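Local atomic coordinates of CBS domain-containing protein CBSX2, chloroplastic (Arabidopsis thaliana, PDB entry 3SL7), a protein that probably regulates the chloroplast thioredoxin system as a protein built on a pair of CBS domains, and thereby modulates plant development. Residues P21-V25 against D26-E30; G51-D55 against Y56-A60; L125-F129 against R130-V134. All coordinates share one frame; numbering follows the deposited sequence.

The three contacts follow one another along the chain. Contact 1 caps helix 25-35 and contact 2 joins strand 49-54 to helix 55-58, both in the first CBS domain; contact 3 is the turn that enters strand 131-135 of the second. Contacts 1 and 2 have centres about 10 Å apart and meet where Ala-28 and Leu-29 pack on Leu-58. Contacts 2 and 3, about 13 Å apart between centres, touch where the two CBS domains meet, with Phe-129 against Val-52 and Ser-54. Contacts 1 and 3, about 21 Å apart between centres, do not touch. Contact 2 thus lies between contact 1 and the second CBS domain, as expected of a CBS pair.

Contact 1 of 3, residues P21-V25 against D26-E30; sequences PSTSV and DDALE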
# COMPACT_ATOMS: atom_id res chain seq x y z
N PRO A 21 7.03 12.86 -16.27
CA PRO A 21 5.84 13.63 -16.64
C PRO A 21 5.28 13.13 -17.97
O PRO A 21 4.09 13.27 -18.23
CB PRO A 21 6.37 15.04 -16.78
CG PRO A 21 7.56 15.08 -15.79
CD PRO A 21 8.19 13.73 -15.99
N SER A 22 6.13 12.53 -18.79
CA SER A 22 5.72 12.04 -20.11
C SER A 22 5.15 10.63 -20.08
O SER A 22 4.64 10.12 -21.07
CB SER A 22 6.90 12.11 -21.08
OG SER A 22 7.93 11.22 -20.69
N THR A 23 5.25 9.97 -18.93
CA THR A 23 4.72 8.62 -18.80
C THR A 23 3.22 8.66 -19.02
O THR A 23 2.53 9.53 -18.49
CB THR A 23 5.00 8.06 -17.40
OG1 THR A 23 6.42 8.03 -17.20
CG2 THR A 23 4.45 6.66 -17.27
N SER A 24 2.70 7.74 -19.82
CA SER A 24 1.26 7.72 -20.07
C SER A 24 0.56 7.33 -18.78
O SER A 24 1.13 6.63 -17.95
CB SER A 24 0.90 6.77 -21.19
OG SER A 24 1.06 5.43 -20.78
N VAL A 25 -0.67 7.80 -18.61
CA VAL A 25 -1.44 7.48 -17.42
C VAL A 25 -1.59 5.98 -17.27
O VAL A 25 -1.48 5.45 -16.16
CB VAL A 25 -2.82 8.18 -17.45
CG1 VAL A 25 -3.79 7.52 -16.49
CG2 VAL A 25 -2.64 9.65 -17.09
N ASP A 26 -1.80 5.30 -18.39
CA ASP A 26 -1.97 3.85 -18.43
C ASP A 26 -0.75 3.13 -17.89
O ASP A 26 -0.86 2.21 -17.08
CB ASP A 26 -2.26 3.37 -19.86
CG ASP A 26 -3.71 3.52 -20.24
OD1 ASP A 26 -4.54 3.70 -19.33
OD2 ASP A 26 -4.02 3.44 -21.45
N ASP A 27 0.43 3.54 -18.36
CA ASP A 27 1.66 2.92 -17.88
C ASP A 27 1.91 3.18 -16.40
O ASP A 27 2.39 2.31 -15.69
CB ASP A 27 2.86 3.34 -18.72
CG ASP A 27 2.83 2.76 -20.11
OD1 ASP A 27 2.07 1.79 -20.35
OD2 ASP A 27 3.57 3.28 -20.97
N ALA A 28 1.59 4.39 -15.95
CA ALA A 28 1.71 4.72 -14.53
C ALA A 28 0.76 3.85 -13.71
O ALA A 28 1.14 3.31 -12.68
CB ALA A 28 1.42 6.20 -14.30
N LEU A 29 -0.48 3.71 -14.17
CA LEU A 29 -1.44 2.83 -13.49
C LEU A 29 -0.91 1.40 -13.43
O LEU A 29 -0.98 0.76 -12.39
CB LEU A 29 -2.80 2.86 -14.20
CG LEU A 29 -3.67 4.08 -13.92
CD1 LEU A 29 -4.88 4.12 -14.86
CD2 LEU A 29 -4.09 4.13 -12.47
N GLU A 30 -0.36 0.91 -14.54
CA GLU A 30 0.19 -0.44 -14.59
C GLU A 30 1.31 -0.62 -13.57
O GLU A 30 1.38 -1.64 -12.87
CB GLU A 30 0.70 -0.77 -16.00
CG GLU A 30 0.83 -2.27 -16.27
CD GLU A 30 1.24 -2.58 -17.69
OE1 GLU A 30 1.63 -3.73 -17.96
OE2 GLU A 30 1.18 -1.66 -18.54
O HOH W 1 4.30 5.81 -21.19
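Ser-24 and Asp-27 form the N-terminal cap of helix 25-35, where the loop after strand 11-12 turns into the first long helix of the chain. Ser-24 OG stands between its own backbone N and carbonyl carbon (chi1 71°), a position that turns it back over the first helical turn, and it accepts from Asp-27 N at 3.1 Å in a nearly straight bond. In return, Asp-27 does not take the Ser-24 N-H directly: water 1 accepts from Ser-24 N at 2.9 Å and donates to Asp-27 OD2 at 2.6 Å. This is an N-cap in which the reciprocal arm of a capping box is replaced by a water bridge. With an alanine here, the N-H of Asp-27 would probably lose its side-chain acceptor and the first turn would be less firmly held. The regular helical bonds then begin with Ala-28 N on Ser-24 O and Leu-29 N on Val-25 O. On the buried side Val-25 CG1 and Leu-29 CD1 meet at 3.9 Å, the two side chains lying side by side and pointing the same way, and both pack on Leu-58 of helix 55-58. Before the cap, Thr-23 CG2 reaches Asp-27 CB at 4.0 Å, while its OG1 turns to Lys-20 N. Asp-26 is held from outside the turn, by Thr-95 OG1 and by a salt bridge to Lys-158 of the second subunit.

Contact 2 of 3, residues G51-D55 against Y56-A60; sequences GVVSD and YDLLA
Tyr-56 CG sits between its backbone N and carbonyl carbon (chi1 53°), which folds the ring back beneath Ser-54 CB, at a spacing too tight to be trusted in detail. Asp-57 CG lies beside its own backbone N (chi1 -63°), bringing the carboxylate back to the strand end: OD2 accepts from Ser-54 N at 2.9 Å, on its anti side and somewhat out of the carboxylate plane. Ser-54 is the N-cap of helix 55-58, yet its hydroxyl makes no capping bond, so only one half of a capping box is built. Its carbonyl O is gripped twice, by Leu-58 N in the carbonyl plane at 3.1 Å and by Asp-57 N from above that plane. Gly-51, Ser-54 and Asp-57 match the G-h-x-S/T-x-x-D signature of CBS domains, whose aspartate contacts the ribose in nucleotide-binding relatives; in this structure its OD2 bonds to the last residue of the strand. Val-53 CG2 touches Asp-57 CB at 3.7 Å and also Leu-58 CD2, the valine and leucine side chains crossing at about a right angle. Strand 49-54 runs between strands 39-43 and 105-106, while Leu-58 faces helix 25-35 and Leu-59 also reaches helix 85-93.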
# COMPACT_ATOMS: atom_id res chain seq x y z
N GLY A 51 7.97 15.87 -9.18
CA GLY A 51 6.63 15.78 -8.66
C GLY A 51 6.31 14.43 -8.07
O GLY A 51 7.17 13.56 -7.97
N VAL A 52 5.06 14.29 -7.66
CA VAL A 52 4.56 13.02 -7.16
C VAL A 52 3.17 12.85 -7.76
O VAL A 52 2.50 13.83 -8.09
CB VAL A 52 4.46 13.01 -5.61
CG1 VAL A 52 5.86 13.18 -4.98
CG2 VAL A 52 3.53 14.11 -5.13
N VAL A 53 2.74 11.60 -7.91
CA VAL A 53 1.42 11.33 -8.48
C VAL A 53 0.85 10.10 -7.81
O VAL A 53 1.58 9.15 -7.50
CB VAL A 53 1.48 11.16 -10.02
CG1 VAL A 53 2.24 9.90 -10.40
CG2 VAL A 53 0.07 11.16 -10.60
N SER A 54 -0.45 10.13 -7.54
CA SER A 54 -1.12 9.05 -6.83
C SER A 54 -2.21 8.41 -7.65
O SER A 54 -2.62 8.97 -8.67
CB SER A 54 -1.74 9.59 -5.56
OG SER A 54 -0.74 10.11 -4.71
N ASP A 55 -2.68 7.25 -7.20
CA ASP A 55 -3.82 6.61 -7.84
C ASP A 55 -5.02 7.56 -7.91
O ASP A 55 -5.72 7.59 -8.91
CB ASP A 55 -4.21 5.29 -7.15
CG ASP A 55 -4.25 5.40 -5.63
OD1 ASP A 55 -4.22 6.52 -5.09
OD2 ASP A 55 -4.32 4.34 -4.97
N TYR A 56 -5.24 8.35 -6.86
CA TYR A 56 -6.35 9.30 -6.83
C TYR A 56 -6.22 10.41 -7.88
O TYR A 56 -7.21 11.03 -8.27
CB TYR A 56 -6.57 9.89 -5.41
CG TYR A 56 -5.35 10.50 -4.75
CD1 TYR A 56 -4.74 9.89 -3.65
CD2 TYR A 56 -4.81 11.70 -5.21
CE1 TYR A 56 -3.63 10.46 -3.04
CE2 TYR A 56 -3.69 12.26 -4.60
CZ TYR A 56 -3.11 11.64 -3.52
OH TYR A 56 -2.00 12.21 -2.92
N ASP A 57 -5.00 10.65 -8.35
CA ASP A 57 -4.78 11.63 -9.42
C ASP A 57 -5.04 10.99 -10.77
O ASP A 57 -5.67 11.59 -11.63
CB ASP A 57 -3.33 12.13 -9.40
CG ASP A 57 -2.98 12.87 -8.12
OD1 ASP A 57 -3.81 13.68 -7.66
OD2 ASP A 57 -1.87 12.63 -7.59
N LEU A 58 -4.53 9.78 -10.94
CA LEU A 58 -4.62 9.08 -12.22
C LEU A 58 -6.04 8.61 -12.54
O LEU A 58 -6.40 8.47 -13.70
CB LEU A 58 -3.65 7.89 -12.22
CG LEU A 58 -2.17 8.23 -12.02
CD1 LEU A 58 -1.36 6.96 -11.81
CD2 LEU A 58 -1.63 9.04 -13.20
N LEU A 59 -6.85 8.39 -11.51
CA LEU A 59 -8.21 7.88 -11.72
C LEU A 59 -9.29 8.85 -11.27
O LEU A 59 -10.38 8.44 -10.87
CB LEU A 59 -8.39 6.54 -11.00
CG LEU A 59 -7.57 5.39 -11.60
CD1 LEU A 59 -7.58 4.19 -10.68
CD2 LEU A 59 -8.09 5.03 -12.99
N ALA A 60 -8.99 10.14 -11.33
CA ALA A 60 -9.94 11.15 -10.91
C ALA A 60 -10.98 11.34 -12.00
O ALA A 60 -12.15 10.99 -11.81
CB ALA A 60 -9.23 12.46 -10.61

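Contact 3 of 3, residues L125-F129 against R130-V134; sequences LETKF and RRLPV. With ACT (acetate ion), chain C.
A type I beta turn from Thr-127 to Arg-130, with an ST turn at its start, carries the chain from helix 117-124 into strand 131-135. Arg-130 N bonds to Thr-127 O at 2.9 Å, closing the turn. Within the turn Thr-127 OG1 accepts from Phe-129 N at 3.3 Å. Water 2 donates to Arg-131 O at 2.6 Å and makes a weak bond to the same hydroxyl oxygen, tying the turn to the backbone of Arg-131; the methyl CG2 of Thr-127 reaches Leu-132 CD2 at 4.1 Å.

The Phe-129 ring, swung out with CG opposite its backbone N (chi1 -164°), lies under the side chain of Arg-131. Arg-131 CZ stands over the ring face in a cation-pi contact, 4.8 Å from the ring centroid, with NH1 shifted toward the rim and the two planes about 50° apart. Nearer the backbone, Arg-131 CD makes an off-centre CH-pi contact with the same ring. The extended arginine chain carries its NE to an acetate ion, probably from the crystallisation liquor: weak bonds go to the acetate OXT at 2.6 Å, strongly bent, and to the acetate O at 3.3 Å, nearly straight. NH2 is held by Thr-38 OG1 in the first domain. The Phe-129 ring also packs on strand 49-54 of that domain, and ring and arginine thus span the seam between the two domains. Leu-132, Pro-133 and Val-134 lie on the strand that follows helix 117-124 in the second CBS domain, and the turn at its head packs on the first domain, as in a CBS pair.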
# COMPACT_ATOMS: atom_id res chain seq x y z
N LEU A 125 2.79 13.25 7.69
CA LEU A 125 1.36 13.42 7.92
C LEU A 125 0.82 14.75 7.41
O LEU A 125 -0.39 14.98 7.43
CB LEU A 125 1.06 13.27 9.41
CG LEU A 125 1.31 11.89 10.04
CD1 LEU A 125 2.76 11.48 9.90
CD2 LEU A 125 0.91 11.88 11.50
N GLU A 126 1.69 15.63 6.94
CA GLU A 126 1.24 16.94 6.48
C GLU A 126 1.09 17.00 4.96
O GLU A 126 0.58 17.99 4.42
CB GLU A 126 2.14 18.06 7.00
CG GLU A 126 2.04 18.28 8.51
CD GLU A 126 3.03 19.32 9.03
OE1 GLU A 126 3.64 20.04 8.21
OE2 GLU A 126 3.19 19.42 10.27
N THR A 127 1.52 15.95 4.27
CA THR A 127 1.40 15.87 2.82
C THR A 127 0.35 14.82 2.42
O THR A 127 0.35 13.73 2.99
CB THR A 127 2.75 15.52 2.17
OG1 THR A 127 2.57 15.29 0.77
CG2 THR A 127 3.33 14.26 2.80
N LYS A 128 -0.52 15.14 1.46
CA LYS A 128 -1.55 14.19 1.04
C LYS A 128 -0.91 12.94 0.46
O LYS A 128 -1.45 11.84 0.56
CB LYS A 128 -2.54 14.81 0.04
CG LYS A 128 -3.84 14.01 -0.08
CD LYS A 128 -4.84 14.66 -1.03
CE LYS A 128 -4.52 14.33 -2.48
NZ LYS A 128 -5.69 14.58 -3.36
N PHE A 129 0.28 13.12 -0.12
CA PHE A 129 1.03 12.00 -0.67
C PHE A 129 1.44 10.99 0.41
O PHE A 129 1.65 9.82 0.11
CB PHE A 129 2.25 12.53 -1.41
CG PHE A 129 2.88 11.53 -2.33
CD1 PHE A 129 2.12 10.89 -3.30
CD2 PHE A 129 4.23 11.24 -2.24
CE1 PHE A 129 2.69 9.97 -4.15
CE2 PHE A 129 4.82 10.32 -3.09
CZ PHE A 129 4.04 9.68 -4.05
N ARG A 130 1.54 11.44 1.66
CA ARG A 130 1.87 10.54 2.78
C ARG A 130 3.19 9.79 2.61
O ARG A 130 3.41 8.73 3.20
CB ARG A 130 0.75 9.54 3.01
CG ARG A 130 -0.59 10.17 3.39
CD ARG A 130 -0.61 10.61 4.84
NE ARG A 130 -1.24 9.61 5.70
CZ ARG A 130 -2.54 9.58 5.97
NH1 ARG A 130 -3.34 10.50 5.46
NH2 ARG A 130 -3.03 8.64 6.76
N ARG A 131 4.06 10.31 1.75
CA ARG A 131 5.44 9.86 1.66
C ARG A 131 6.26 11.11 1.43
O ARG A 131 5.72 12.12 0.97
CB ARG A 131 5.64 8.92 0.48
CG ARG A 131 4.60 7.83 0.36
CD ARG A 131 4.62 7.27 -1.05
NE ARG A 131 3.70 6.15 -1.22
CZ ARG A 131 2.42 6.27 -1.55
NH1 ARG A 131 1.89 7.47 -1.74
NH2 ARG A 131 1.66 5.19 -1.68
N LEU A 132 7.55 11.06 1.74
CA LEU A 132 8.44 12.17 1.49
C LEU A 132 9.56 11.69 0.60
O LEU A 132 10.35 10.85 1.01
CB LEU A 132 9.02 12.71 2.79
CG LEU A 132 7.98 13.29 3.75
CD1 LEU A 132 8.59 13.50 5.14
CD2 LEU A 132 7.44 14.60 3.19
N PRO A 133 9.60 12.19 -0.64
CA PRO A 133 10.75 11.88 -1.48
C PRO A 133 12.00 12.37 -0.75
O PRO A 133 11.95 13.40 -0.06
CB PRO A 133 10.51 12.70 -2.74
CG PRO A 133 9.01 12.90 -2.79
CD PRO A 133 8.61 13.03 -1.34
N VAL A 134 13.10 11.65 -0.87
CA VAL A 134 14.37 12.11 -0.28
C VAL A 134 15.26 12.50 -1.44
O VAL A 134 15.45 11.72 -2.38
CB VAL A 134 15.03 11.02 0.56
CG1 VAL A 134 16.21 11.61 1.38
CG2 VAL A 134 14.02 10.39 1.49
C ACT C . 5.72 3.40 -1.32
O ACT C . 4.78 3.06 -0.57
OXT ACT C . 5.53 4.44 -1.98
CH3 ACT C . 7.00 2.61 -1.41
O HOH W 2 5.42 14.21 -0.56